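Side-chain contacts in LanC-like protein GCR2 (Arabidopsis thaliana, PDB 3T33), which binds a zinc ion and may play a role in abscisic acid signalling as a plant member of the LanC-like protein family: residues E14-V19 and K39-P44; Y168-G173 and Y177-L182; L90-Y95 and A141-D146. All coordinates share one frame; numbering follows the deposited sequence.

Contact 1: E14-V19 and K39-P44; sequences EMPEFV and KLLSLP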
ATOM      1  N   GLU A  14     -16.934  15.926  -6.486  1.00 40.84           N
ATOM      2  CA  GLU A  14     -17.255  17.311  -6.790  1.00 42.70           C
ATOM      3  C   GLU A  14     -16.445  18.270  -5.895  1.00 42.78           C
ATOM      4  O   GLU A  14     -16.629  19.507  -5.939  1.00 44.05           O
ATOM      5  CB  GLU A  14     -18.766  17.604  -6.634  1.00 43.17           C
ATOM      6  CG  GLU A  14     -19.791  16.678  -7.371  1.00 48.95           C
ATOM      7  CD  GLU A  14     -19.784  16.747  -8.926  1.00 53.08           C
ATOM      8  OE1 GLU A  14     -19.007  17.528  -9.531  1.00 55.02           O
ATOM      9  OE2 GLU A  14     -20.568  15.984  -9.548  1.00 58.44           O
ATOM     10  N   MET A  15     -15.551  17.723  -5.084  1.00 41.73           N
ATOM     11  CA  MET A  15     -14.613  18.559  -4.347  1.00 41.31           C
ATOM     12  C   MET A  15     -13.840  19.546  -5.261  1.00 41.27           C
ATOM     13  O   MET A  15     -13.513  19.257  -6.414  1.00 39.64           O
ATOM     14  CB  MET A  15     -13.652  17.690  -3.542  1.00 40.85           C
ATOM     15  CG  MET A  15     -14.351  16.901  -2.457  1.00 39.65           C
ATOM     16  SD  MET A  15     -13.214  16.108  -1.328  1.00 37.12           S
ATOM     17  CE  MET A  15     -12.962  14.651  -2.320  1.00 37.81           C
ATOM     18  N   PRO A  16     -13.577  20.733  -4.739  1.00 42.46           N
ATOM     19  CA  PRO A  16     -12.907  21.810  -5.484  1.00 43.90           C
ATOM     20  C   PRO A  16     -11.487  21.449  -5.873  1.00 45.01           C
ATOM     21  O   PRO A  16     -10.737  20.875  -5.054  1.00 46.53           O
ATOM     22  CB  PRO A  16     -12.916  22.986  -4.513  1.00 44.12           C
ATOM     23  CG  PRO A  16     -13.386  22.442  -3.196  1.00 44.61           C
ATOM     24  CD  PRO A  16     -14.162  21.192  -3.476  1.00 43.01           C
ATOM     25  N   GLU A  17     -11.141  21.749  -7.118  1.00 45.11           N
ATOM     26  CA  GLU A  17      -9.797  21.569  -7.616  1.00 45.90           C
ATOM     27  C   GLU A  17      -8.831  22.432  -6.823  1.00 46.54           C
ATOM     28  O   GLU A  17      -9.182  23.482  -6.271  1.00 46.43           O
ATOM     29  CB  GLU A  17      -9.687  21.926  -9.096  1.00 45.65           C
ATOM     30  CG  GLU A  17     -10.479  21.023 -10.069  1.00 48.31           C
ATOM     31  CD  GLU A  17      -9.952  19.565 -10.174  1.00 49.82           C
ATOM     32  OE1 GLU A  17      -8.730  19.340  -9.963  1.00 50.28           O
ATOM     33  OE2 GLU A  17     -10.770  18.655 -10.485  1.00 47.07           O
ATOM     34  N   PHE A  18      -7.592  21.985  -6.778  1.00 46.64           N
ATOM     35  CA  PHE A  18      -6.564  22.783  -6.178  1.00 47.44           C
ATOM     36  C   PHE A  18      -6.395  24.153  -6.893  1.00 48.75           C
ATOM     37  O   PHE A  18      -6.318  24.227  -8.136  1.00 47.71           O
ATOM     38  CB  PHE A  18      -5.259  21.989  -6.182  1.00 46.48           C
ATOM     39  CG  PHE A  18      -4.135  22.712  -5.594  1.00 46.24           C
ATOM     40  CD1 PHE A  18      -4.107  22.981  -4.229  1.00 45.80           C
ATOM     41  CD2 PHE A  18      -3.101  23.157  -6.399  1.00 46.66           C
ATOM     42  CE1 PHE A  18      -3.068  23.665  -3.664  1.00 43.88           C
ATOM     43  CE2 PHE A  18      -2.065  23.849  -5.859  1.00 46.26           C
ATOM     44  CZ  PHE A  18      -2.050  24.117  -4.482  1.00 47.85           C
ATOM     45  N   VAL A  19      -6.324  25.220  -6.087  1.00 50.40           N
ATOM     46  CA  VAL A  19      -6.022  26.600  -6.571  1.00 51.92           C
ATOM     47  C   VAL A  19      -4.563  27.046  -6.202  1.00 52.37           C
ATOM     48  O   VAL A  19      -4.272  27.306  -5.028  1.00 51.49           O
ATOM     49  CB  VAL A  19      -7.079  27.636  -6.017  1.00 52.06           C
ATOM     50  CG1 VAL A  19      -6.797  29.055  -6.519  1.00 51.69           C
ATOM     51  CG2 VAL A  19      -8.528  27.181  -6.350  1.00 53.57           C
ATOM     52  N   LYS A  39     -14.143  23.536   4.820  1.00 38.49           N
ATOM     53  CA  LYS A  39     -13.289  24.195   5.803  1.00 39.90           C
ATOM     54  C   LYS A  39     -12.024  23.360   6.052  1.00 39.79           C
ATOM     55  O   LYS A  39     -10.927  23.904   6.080  1.00 39.57           O
ATOM     56  CB  LYS A  39     -14.073  24.479   7.092  1.00 40.63           C
ATOM     57  CG  LYS A  39     -15.224  25.509   6.791  1.00 45.92           C
ATOM     58  CD  LYS A  39     -15.948  26.012   8.056  1.00 55.41           C
ATOM     59  CE  LYS A  39     -17.075  27.027   7.717  1.00 60.99           C
ATOM     60  NZ  LYS A  39     -17.237  28.114   8.767  1.00 63.12           N
ATOM     61  N   LEU A  40     -12.175  22.047   6.195  1.00 38.70           N
ATOM     62  CA  LEU A  40     -11.019  21.144   6.251  1.00 39.45           C
ATOM     63  C   LEU A  40     -10.073  21.376   5.051  1.00 39.50           C
ATOM     64  O   LEU A  40      -8.860  21.507   5.208  1.00 38.54           O
ATOM     65  CB  LEU A  40     -11.483  19.678   6.250  1.00 39.77           C
ATOM     66  CG  LEU A  40     -12.130  19.126   7.505  1.00 41.15           C
ATOM     67  CD1 LEU A  40     -12.691  17.701   7.304  1.00 41.68           C
ATOM     68  CD2 LEU A  40     -11.009  19.067   8.482  1.00 44.24           C
ATOM     69  N   LEU A  41     -10.629  21.458   3.850  1.00 39.41           N
ATOM     70  CA  LEU A  41      -9.769  21.528   2.679  1.00 39.49           C
ATOM     71  C   LEU A  41      -8.941  22.811   2.643  1.00 40.14           C
ATOM     72  O   LEU A  41      -7.829  22.803   2.137  1.00 39.87           O
ATOM     73  CB  LEU A  41     -10.583  21.378   1.392  1.00 38.74           C
ATOM     74  CG  LEU A  41     -11.230  19.996   1.185  1.00 39.42           C
ATOM     75  CD1 LEU A  41     -12.322  20.086   0.153  1.00 40.84           C
ATOM     76  CD2 LEU A  41     -10.203  19.014   0.733  1.00 39.87           C
ATOM     77  N   SER A  42      -9.492  23.905   3.167  1.00 40.44           N
ATOM     78  CA  SER A  42      -8.844  25.230   3.186  0.50 41.50           C
ATOM     79  C   SER A  42      -7.738  25.303   4.240  1.00 41.51           C
ATOM     80  O   SER A  42      -6.804  26.083   4.117  1.00 43.07           O
ATOM     81  CB  SER A  42      -9.875  26.348   3.473  0.50 41.18           C
ATOM     82  OG  SER A  42     -11.014  26.293   2.612  0.50 41.75           O
ATOM     83  N   LEU A  43      -7.881  24.510   5.294  1.00 41.40           N
ATOM     84  CA  LEU A  43      -6.942  24.441   6.410  1.00 41.31           C
ATOM     85  C   LEU A  43      -5.446  24.399   5.974  1.00 40.97           C
ATOM     86  O   LEU A  43      -5.077  23.674   5.023  1.00 39.39           O
ATOM     87  CB  LEU A  43      -7.287  23.211   7.194  1.00 41.68           C
ATOM     88  CG  LEU A  43      -7.592  23.231   8.683  1.00 44.42           C
ATOM     89  CD1 LEU A  43      -8.480  24.410   9.142  1.00 45.04           C
ATOM     90  CD2 LEU A  43      -8.245  21.892   9.071  1.00 39.98           C
ATOM     91  N   PRO A  44      -4.595  25.243   6.622  1.00 40.66           N
ATOM     92  CA  PRO A  44      -3.186  25.078   6.327  1.00 40.83           C
ATOM     93  C   PRO A  44      -2.661  23.706   6.888  1.00 39.82           C
ATOM     94  O   PRO A  44      -3.159  23.173   7.890  1.00 38.94           O
ATOM     95  CB  PRO A  44      -2.531  26.299   6.988  1.00 40.12           C
ATOM     96  CG  PRO A  44      -3.460  26.756   7.988  1.00 41.12           C
ATOM     97  CD  PRO A  44      -4.820  26.214   7.715  1.00 40.43           C
TER

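Contact 2: Y168-G173 and Y177-L182; sequences YELLYG and YLWACL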
ATOM      1  N   TYR A 168       3.630 -16.335  -8.325  1.00 36.91           N
ATOM      2  CA  TYR A 168       4.630 -15.250  -8.467  1.00 36.17           C
ATOM      3  C   TYR A 168       4.209 -13.882  -7.913  1.00 34.63           C
ATOM      4  O   TYR A 168       5.034 -12.981  -7.812  1.00 34.75           O
ATOM      5  CB  TYR A 168       5.095 -15.109  -9.941  1.00 36.72           C
ATOM      6  CG  TYR A 168       5.731 -16.401 -10.366  1.00 38.99           C
ATOM      7  CD1 TYR A 168       7.089 -16.595 -10.192  1.00 39.20           C
ATOM      8  CD2 TYR A 168       4.955 -17.472 -10.820  1.00 39.11           C
ATOM      9  CE1 TYR A 168       7.683 -17.769 -10.504  1.00 39.11           C
ATOM     10  CE2 TYR A 168       5.563 -18.712 -11.098  1.00 42.13           C
ATOM     11  CZ  TYR A 168       6.929 -18.836 -10.939  1.00 39.90           C
ATOM     12  OH  TYR A 168       7.601 -20.007 -11.225  1.00 41.24           O
ATOM     13  N   GLU A 169       2.942 -13.749  -7.579  1.00 32.12           N
ATOM     14  CA  GLU A 169       2.376 -12.491  -7.314  1.00 32.78           C
ATOM     15  C   GLU A 169       2.631 -12.023  -5.844  1.00 32.25           C
ATOM     16  O   GLU A 169       3.438 -12.627  -5.111  1.00 31.53           O
ATOM     17  CB  GLU A 169       0.892 -12.478  -7.743  1.00 32.36           C
ATOM     18  CG  GLU A 169       0.064 -13.632  -7.276  1.00 33.34           C
ATOM     19  CD  GLU A 169      -0.031 -13.706  -5.744  1.00 37.78           C
ATOM     20  OE1 GLU A 169       0.929 -14.196  -5.133  1.00 37.47           O
ATOM     21  OE2 GLU A 169      -1.054 -13.283  -5.168  1.00 33.88           O
ATOM     22  N   LEU A 170       1.969 -10.947  -5.426  1.00 31.81           N
ATOM     23  CA  LEU A 170       2.418 -10.239  -4.196  1.00 31.32           C
ATOM     24  C   LEU A 170       1.763 -10.812  -3.006  1.00 29.74           C
ATOM     25  O   LEU A 170       2.368 -10.871  -1.982  1.00 30.80           O
ATOM     26  CB  LEU A 170       2.092  -8.723  -4.217  1.00 30.73           C
ATOM     27  CG  LEU A 170       3.041  -7.592  -3.761  1.00 30.49           C
ATOM     28  CD1 LEU A 170       2.239  -6.463  -3.054  1.00 25.96           C
ATOM     29  CD2 LEU A 170       4.195  -7.995  -2.977  1.00 26.52           C
ATOM     30  N   LEU A 171       0.499 -11.159  -3.094  1.00 30.33           N
ATOM     31  CA  LEU A 171      -0.192 -11.639  -1.899  1.00 31.67           C
ATOM     32  C   LEU A 171       0.210 -13.050  -1.445  1.00 32.81           C
ATOM     33  O   LEU A 171       0.332 -13.302  -0.228  1.00 33.63           O
ATOM     34  CB  LEU A 171      -1.693 -11.464  -2.048  1.00 32.03           C
ATOM     35  CG  LEU A 171      -2.242 -10.183  -1.410  1.00 33.38           C
ATOM     36  CD1 LEU A 171      -1.514  -8.965  -1.821  1.00 35.61           C
ATOM     37  CD2 LEU A 171      -3.715  -9.984  -1.596  1.00 37.64           C
ATOM     38  N   TYR A 172       0.531 -13.936  -2.398  1.00 32.96           N
ATOM     39  CA  TYR A 172       0.814 -15.391  -2.068  1.00 33.39           C
ATOM     40  C   TYR A 172       2.121 -15.950  -2.634  1.00 33.20           C
ATOM     41  O   TYR A 172       2.650 -16.924  -2.130  1.00 34.10           O
ATOM     42  CB  TYR A 172      -0.396 -16.301  -2.379  1.00 31.96           C
ATOM     43  CG  TYR A 172      -1.657 -15.900  -1.592  1.00 32.86           C
ATOM     44  CD1 TYR A 172      -1.713 -16.000  -0.181  1.00 33.18           C
ATOM     45  CD2 TYR A 172      -2.775 -15.400  -2.239  1.00 36.02           C
ATOM     46  CE1 TYR A 172      -2.844 -15.628   0.522  1.00 32.89           C
ATOM     47  CE2 TYR A 172      -3.918 -15.018  -1.527  1.00 32.61           C
ATOM     48  CZ  TYR A 172      -3.937 -15.130  -0.169  1.00 32.79           C
ATOM     49  OH  TYR A 172      -5.066 -14.739   0.507  1.00 34.75           O
ATOM     50  N   GLY A 173       2.707 -15.226  -3.570  1.00 33.31           N
ATOM     51  CA  GLY A 173       3.847 -15.669  -4.304  1.00 33.33           C
ATOM     52  C   GLY A 173       5.168 -15.070  -3.956  1.00 34.01           C
ATOM     53  O   GLY A 173       5.369 -14.432  -2.924  1.00 34.76           O
ATOM     54  N   TYR A 177       7.260 -12.703  -0.984  1.00 30.41           N
ATOM     55  CA  TYR A 177       8.290 -13.081  -0.050  1.00 28.48           C
ATOM     56  C   TYR A 177       9.480 -12.130  -0.281  1.00 29.73           C
ATOM     57  O   TYR A 177      10.171 -11.691   0.641  1.00 31.00           O
ATOM     58  CB  TYR A 177       8.673 -14.534  -0.327  1.00 28.57           C
ATOM     59  CG  TYR A 177      10.014 -14.870   0.245  1.00 25.22           C
ATOM     60  CD1 TYR A 177      10.151 -15.188   1.603  1.00 25.64           C
ATOM     61  CD2 TYR A 177      11.134 -14.867  -0.531  1.00 24.73           C
ATOM     62  CE1 TYR A 177      11.394 -15.483   2.161  1.00 27.42           C
ATOM     63  CE2 TYR A 177      12.443 -15.181   0.044  1.00 24.91           C
ATOM     64  CZ  TYR A 177      12.538 -15.486   1.377  1.00 24.82           C
ATOM     65  OH  TYR A 177      13.766 -15.730   1.984  1.00 24.12           O
ATOM     66  N   LEU A 178       9.764 -11.864  -1.544  1.00 29.21           N
ATOM     67  CA  LEU A 178      10.926 -11.056  -1.921  1.00 29.50           C
ATOM     68  C   LEU A 178      10.745  -9.612  -1.399  1.00 29.30           C
ATOM     69  O   LEU A 178      11.696  -9.005  -0.890  1.00 28.16           O
ATOM     70  CB  LEU A 178      11.024 -11.015  -3.445  1.00 28.98           C
ATOM     71  CG  LEU A 178      12.053 -10.060  -4.066  1.00 29.23           C
ATOM     72  CD1 LEU A 178      13.474 -10.389  -3.505  1.00 28.74           C
ATOM     73  CD2 LEU A 178      12.003 -10.154  -5.585  1.00 26.96           C
ATOM     74  N   TRP A 179       9.518  -9.086  -1.533  1.00 28.83           N
ATOM     75  CA  TRP A 179       9.166  -7.813  -0.883  1.00 29.47           C
ATOM     76  C   TRP A 179       9.587  -7.743   0.637  1.00 28.22           C
ATOM     77  O   TRP A 179      10.246  -6.782   1.032  1.00 27.34           O
ATOM     78  CB  TRP A 179       7.675  -7.462  -1.109  1.00 29.00           C
ATOM     79  CG  TRP A 179       7.357  -5.950  -0.887  1.00 33.38           C
ATOM     80  CD1 TRP A 179       7.132  -4.992  -1.860  1.00 30.84           C
ATOM     81  CD2 TRP A 179       7.266  -5.255   0.385  1.00 29.05           C
ATOM     82  NE1 TRP A 179       6.879  -3.775  -1.280  1.00 29.43           N
ATOM     83  CE2 TRP A 179       6.973  -3.895   0.094  1.00 32.24           C
ATOM     84  CE3 TRP A 179       7.384  -5.659   1.734  1.00 27.10           C
ATOM     85  CZ2 TRP A 179       6.789  -2.897   1.130  1.00 26.73           C
ATOM     86  CZ3 TRP A 179       7.190  -4.686   2.776  1.00 25.72           C
ATOM     87  CH2 TRP A 179       6.884  -3.305   2.440  1.00 25.77           C
ATOM     88  N   ALA A 180       9.295  -8.794   1.412  1.00 27.65           N
ATOM     89  CA  ALA A 180       9.649  -8.876   2.837  1.00 27.51           C
ATOM     90  C   ALA A 180      11.129  -8.802   3.077  1.00 28.42           C
ATOM     91  O   ALA A 180      11.574  -8.208   4.087  1.00 28.92           O
ATOM     92  CB  ALA A 180       9.112 -10.173   3.473  1.00 25.27           C
ATOM     93  N   CYS A 181      11.884  -9.502   2.220  1.00 27.91           N
ATOM     94  CA  CYS A 181      13.323  -9.480   2.285  1.00 28.18           C
ATOM     95  C   CYS A 181      13.780  -8.032   2.078  1.00 27.01           C
ATOM     96  O   CYS A 181      14.574  -7.573   2.818  1.00 24.59           O
ATOM     97  CB  CYS A 181      13.966 -10.354   1.178  1.00 26.58           C
ATOM     98  SG  CYS A 181      13.514 -12.130   1.262  1.00 31.26           S
ATOM     99  N   LEU A 182      13.365  -7.397   0.972  1.00 27.84           N
ATOM    100  CA  LEU A 182      13.758  -6.003   0.692  1.00 28.52           C
ATOM    101  C   LEU A 182      13.399  -5.106   1.869  1.00 28.34           C
ATOM    102  O   LEU A 182      14.201  -4.381   2.330  1.00 29.20           O
ATOM    103  CB  LEU A 182      13.095  -5.530  -0.560  1.00 28.80           C
ATOM    104  CG  LEU A 182      13.561  -6.290  -1.815  1.00 31.62           C
ATOM    105  CD1 LEU A 182      12.650  -6.042  -2.976  1.00 29.83           C
ATOM    106  CD2 LEU A 182      15.064  -5.941  -2.157  1.00 30.66           C
TER

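Contact 3: L90-Y95 and A141-D146; sequences LLFKSY and AKCLGD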
ATOM      1  N   LEU A  90       0.181  -1.117  12.427  1.00 24.77           N
ATOM      2  CA  LEU A  90      -0.413   0.199  12.692  1.00 26.29           C
ATOM      3  C   LEU A  90       0.269   0.836  13.924  1.00 28.48           C
ATOM      4  O   LEU A  90       0.515   2.062  13.967  1.00 29.73           O
ATOM      5  CB  LEU A  90      -1.920   0.055  12.870  1.00 23.00           C
ATOM      6  CG  LEU A  90      -2.592   1.353  13.427  1.00 28.44           C
ATOM      7  CD1 LEU A  90      -2.424   2.552  12.466  1.00 21.34           C
ATOM      8  CD2 LEU A  90      -4.098   1.081  13.751  1.00 20.19           C
ATOM      9  N   LEU A  91       0.580  -0.013  14.924  1.00 29.97           N
ATOM     10  CA  LEU A  91       1.236   0.404  16.163  1.00 30.75           C
ATOM     11  C   LEU A  91       2.647   0.798  15.905  1.00 31.28           C
ATOM     12  O   LEU A  91       3.164   1.782  16.490  1.00 32.11           O
ATOM     13  CB  LEU A  91       1.157  -0.726  17.212  1.00 30.26           C
ATOM     14  CG  LEU A  91      -0.195  -0.711  17.933  1.00 29.66           C
ATOM     15  CD1 LEU A  91      -0.389  -2.014  18.625  1.00 27.33           C
ATOM     16  CD2 LEU A  91      -0.201   0.419  18.957  1.00 26.45           C
ATOM     17  N   PHE A  92       3.299   0.013  15.050  1.00 31.94           N
ATOM     18  CA  PHE A  92       4.627   0.389  14.547  1.00 32.12           C
ATOM     19  C   PHE A  92       4.638   1.783  13.803  1.00 32.70           C
ATOM     20  O   PHE A  92       5.492   2.617  14.056  1.00 33.54           O
ATOM     21  CB  PHE A  92       5.213  -0.720  13.649  1.00 31.14           C
ATOM     22  CG  PHE A  92       6.646  -0.476  13.277  1.00 31.34           C
ATOM     23  CD1 PHE A  92       7.643  -0.544  14.233  1.00 31.06           C
ATOM     24  CD2 PHE A  92       6.997  -0.131  11.989  1.00 32.53           C
ATOM     25  CE1 PHE A  92       8.979  -0.255  13.914  1.00 28.92           C
ATOM     26  CE2 PHE A  92       8.344   0.168  11.663  1.00 33.55           C
ATOM     27  CZ  PHE A  92       9.330   0.078  12.651  1.00 29.71           C
ATOM     28  N   LYS A  93       3.715   2.000  12.884  1.00 32.23           N
ATOM     29  CA  LYS A  93       3.615   3.263  12.170  1.00 33.12           C
ATOM     30  C   LYS A  93       3.376   4.420  13.170  1.00 33.82           C
ATOM     31  O   LYS A  93       3.910   5.535  13.032  1.00 35.64           O
ATOM     32  CB  LYS A  93       2.420   3.173  11.234  1.00 31.81           C
ATOM     33  CG  LYS A  93       2.086   4.469  10.583  1.00 33.81           C
ATOM     34  CD  LYS A  93       2.674   4.587   9.172  1.00 37.30           C
ATOM     35  CE  LYS A  93       3.842   5.406   9.148  1.00 36.74           C
ATOM     36  NZ  LYS A  93       4.535   5.267   7.823  1.00 40.22           N
ATOM     37  N   SER A  94       2.592   4.148  14.188  1.00 33.69           N
ATOM     38  CA  SER A  94       2.317   5.136  15.207  1.00 33.90           C
ATOM     39  C   SER A  94       3.536   5.422  16.040  1.00 33.82           C
ATOM     40  O   SER A  94       3.800   6.556  16.438  1.00 32.38           O
ATOM     41  CB  SER A  94       1.225   4.623  16.114  1.00 33.90           C
ATOM     42  OG  SER A  94       0.920   5.617  17.057  1.00 35.33           O
ATOM     43  N   TYR A  95       4.270   4.385  16.356  1.00 33.67           N
ATOM     44  CA  TYR A  95       5.520   4.623  17.000  1.00 34.59           C
ATOM     45  C   TYR A  95       6.431   5.486  16.080  1.00 36.39           C
ATOM     46  O   TYR A  95       7.113   6.380  16.558  1.00 36.51           O
ATOM     47  CB  TYR A  95       6.191   3.271  17.370  1.00 34.36           C
ATOM     48  CG  TYR A  95       7.648   3.410  17.607  1.00 36.31           C
ATOM     49  CD1 TYR A  95       8.135   4.091  18.742  1.00 40.28           C
ATOM     50  CD2 TYR A  95       8.551   2.958  16.660  1.00 38.40           C
ATOM     51  CE1 TYR A  95       9.527   4.287  18.922  1.00 42.40           C
ATOM     52  CE2 TYR A  95       9.896   3.124  16.816  1.00 41.43           C
ATOM     53  CZ  TYR A  95      10.388   3.782  17.953  1.00 44.00           C
ATOM     54  OH  TYR A  95      11.750   3.933  18.080  1.00 45.87           O
ATOM     55  N   ALA A 141      12.096  -5.131  16.980  1.00 35.63           N
ATOM     56  CA  ALA A 141      13.171  -5.474  17.953  1.00 37.62           C
ATOM     57  C   ALA A 141      14.438  -4.659  17.809  1.00 38.81           C
ATOM     58  O   ALA A 141      15.084  -4.320  18.797  1.00 39.07           O
ATOM     59  CB  ALA A 141      13.513  -6.999  17.921  1.00 37.21           C
ATOM     60  N   LYS A 142      14.828  -4.408  16.569  1.00 40.40           N
ATOM     61  CA  LYS A 142      15.942  -3.524  16.295  1.00 42.23           C
ATOM     62  C   LYS A 142      15.618  -2.116  16.835  1.00 42.67           C
ATOM     63  O   LYS A 142      16.459  -1.487  17.451  1.00 42.93           O
ATOM     64  CB  LYS A 142      16.268  -3.491  14.776  1.00 42.25           C
ATOM     65  CG  LYS A 142      17.761  -3.289  14.413  1.00 43.99           C
ATOM     66  CD  LYS A 142      18.660  -4.266  15.193  1.00 45.27           C
ATOM     67  CE  LYS A 142      20.144  -4.208  14.823  1.00 47.43           C
ATOM     68  NZ  LYS A 142      20.876  -5.205  15.681  1.00 49.65           N
ATOM     69  N   CYS A 143      14.401  -1.625  16.644  1.00 43.07           N
ATOM     70  CA  CYS A 143      14.110  -0.266  17.137  1.00 43.78           C
ATOM     71  C   CYS A 143      14.186  -0.228  18.661  1.00 44.33           C
ATOM     72  O   CYS A 143      14.750   0.710  19.242  1.00 45.46           O
ATOM     73  CB  CYS A 143      12.765   0.238  16.632  1.00 42.75           C
ATOM     74  SG  CYS A 143      12.767   0.423  14.852  1.00 44.90           S
ATOM     75  N   LEU A 144      13.670  -1.275  19.289  1.00 44.02           N
ATOM     76  CA  LEU A 144      13.650  -1.376  20.710  1.00 45.16           C
ATOM     77  C   LEU A 144      15.045  -1.570  21.331  1.00 45.62           C
ATOM     78  O   LEU A 144      15.255  -1.232  22.487  1.00 45.95           O
ATOM     79  CB  LEU A 144      12.666  -2.451  21.142  1.00 45.60           C
ATOM     80  CG  LEU A 144      12.399  -2.559  22.650  1.00 48.12           C
ATOM     81  CD1 LEU A 144      11.622  -1.321  23.218  1.00 48.02           C
ATOM     82  CD2 LEU A 144      11.688  -3.860  22.972  1.00 45.92           C
ATOM     83  N   GLY A 145      16.000  -2.066  20.546  1.00 46.28           N
ATOM     84  CA  GLY A 145      17.385  -2.233  20.977  1.00 45.81           C
ATOM     85  C   GLY A 145      17.608  -3.602  21.593  1.00 46.79           C
ATOM     86  O   GLY A 145      18.634  -3.822  22.297  1.00 47.15           O
ATOM     87  N   ASP A 146      16.674  -4.527  21.314  1.00 45.57           N
ATOM     88  CA  ASP A 146      16.731  -5.892  21.819  1.00 45.65           C
ATOM     89  C   ASP A 146      17.344  -6.828  20.774  1.00 46.62           C
ATOM     90  O   ASP A 146      16.617  -7.418  19.969  1.00 46.63           O
ATOM     91  CB  ASP A 146      15.331  -6.373  22.193  1.00 45.12           C
ATOM     92  CG  ASP A 146      15.341  -7.714  22.911  1.00 45.72           C
ATOM     93  OD1 ASP A 146      16.386  -8.388  22.848  1.00 42.39           O
ATOM     94  OD2 ASP A 146      14.299  -8.086  23.530  1.00 45.48           O
TER

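Contact 1: E14-V19 and K39-P44
M15 and P16, in the N-terminal arm of the chain, pack on L41 at the end of the short helix 36-42, an apolar loop-to-helix contact at the periphery of a fold built of helices, without strands. From M15 to F18 the arm has backbone angles close to those of a polyproline II helix. M15 and P16 converge on one methyl group, L41 CD1, while F18 meets the ring of Y357 on helix 353-375. The leucine reaches out with CD1 anti to its CA (chi2 163°), which makes this branch the leading one. The sulfur of M15 comes to it with M15 SD 4.3 Å from L41 CD1, and the terminal methyl of the methionine bends away from the leucine. M15 and L41 both touch A361 of helix 353-375. Polar bonds to that same long helix hold both backbones: P16 O accepts from Y357 OH, and L41 O from K360 NZ. Approaching roughly at right angles to the M15 sulfur, P16 meets the same methyl through two ring carbons, P16 CD and P16 CG, each 4.2 Å from L41 CD1.

Contact 2: Y168-G173 and Y177-L182
A buried helix start sits here, in which G173 and L170 of the preceding loop meet Y177 and W179 in the opening turns of helix 174-188. G173 occupies the N-cap position, and its carbonyl receives the amide of the first complete turn: Y177 N lies 3.2 Å from G173 O, in the carbonyl plane, with a moderately bent N-H...O angle of 145°. Beside this polar link runs an apolar one. L170 CD2 packs at 4.0 Å against W179 CB, reaching the tryptophan at its root and standing obliquely to the indole; the L170 side chain is about 11 Å from the bound zinc ion. With CG anti to the backbone N (chi1 -160°), W179 sends its ring out from the helix, where NE1 donates to Y413 O near the C-terminus; Y413 also touches L170. The E169 carboxylate bridges backbone amides of the loop: E169 OE1 takes Y172 N at 2.8 Å through its syn lone pair, and G173 N makes a weak second bond to it. E169 OE2 is hydrogen-bonded to H234 ND1, so the group's rotation is restricted. This helix, starting at a glycine N-cap position, belongs to the alpha/alpha toroid of LanC-like proteins, whose inner and outer helices are joined by loops.

Contact 3: L90-Y95 and A141-D146
One cysteine meets two aromatic rings, with its sulfur at F92 and its CB at Y95: C143, near the end of helix 130-144, points at these residues, which lie three apart on one side of helix 84-98. The sulfur-aromatic part belongs to F92. C143 SG lies 5.2 Å from the centroid of the F92 ring and 87° off the ring normal, hence at the edge and in plane, and it sits almost evenly between two ring atoms, 4.0 Å from F92 CE1 and 4.1 Å from F92 CZ. The apolar part belongs to Y95, whose CE2 comes within 4.1 Å of C143 CB. The first torsion of C143 (chi1 -65°), which sets SG beside the backbone N, separates the sulfur for F92 from the methylene for Y95. Backbone bonds close the helix just beyond: in a Schellman motif A141 O accepts from both D146 N and G145 N, each at 3.0 Å, with a weak bond from G145 N to K142 O, and G145 takes positive phi. D146 then caps helix 147-158 through OD1 to L149 N. Among the neighbouring helices, F92 also packs on L136 and V139 of helix 130-144, while L91 and L144 both touch helix 101-118, and L90 and K93 face helix 392-402.

The three contacts illustrate how an all-helical protein is stitched together at different depths: contact 2 is centred 13 Å from the centre of the chain, contact 3 at 19 Å and contact 1 at 25 Å. None touches another. Contacts 2 and 3 are the closest pair, about 10 Å apart at their nearest atoms, with all four segments in the LanC-like region. Contacts 1 and 2 lie on opposite sides of the chain's centre, 38 Å apart between centres. Contact 2 alone approaches the zinc site of C288, C333 and H334: the L170 side chain is about 9 Å from those of both cysteines, whereas contacts 1 and 3 are remote structural packing.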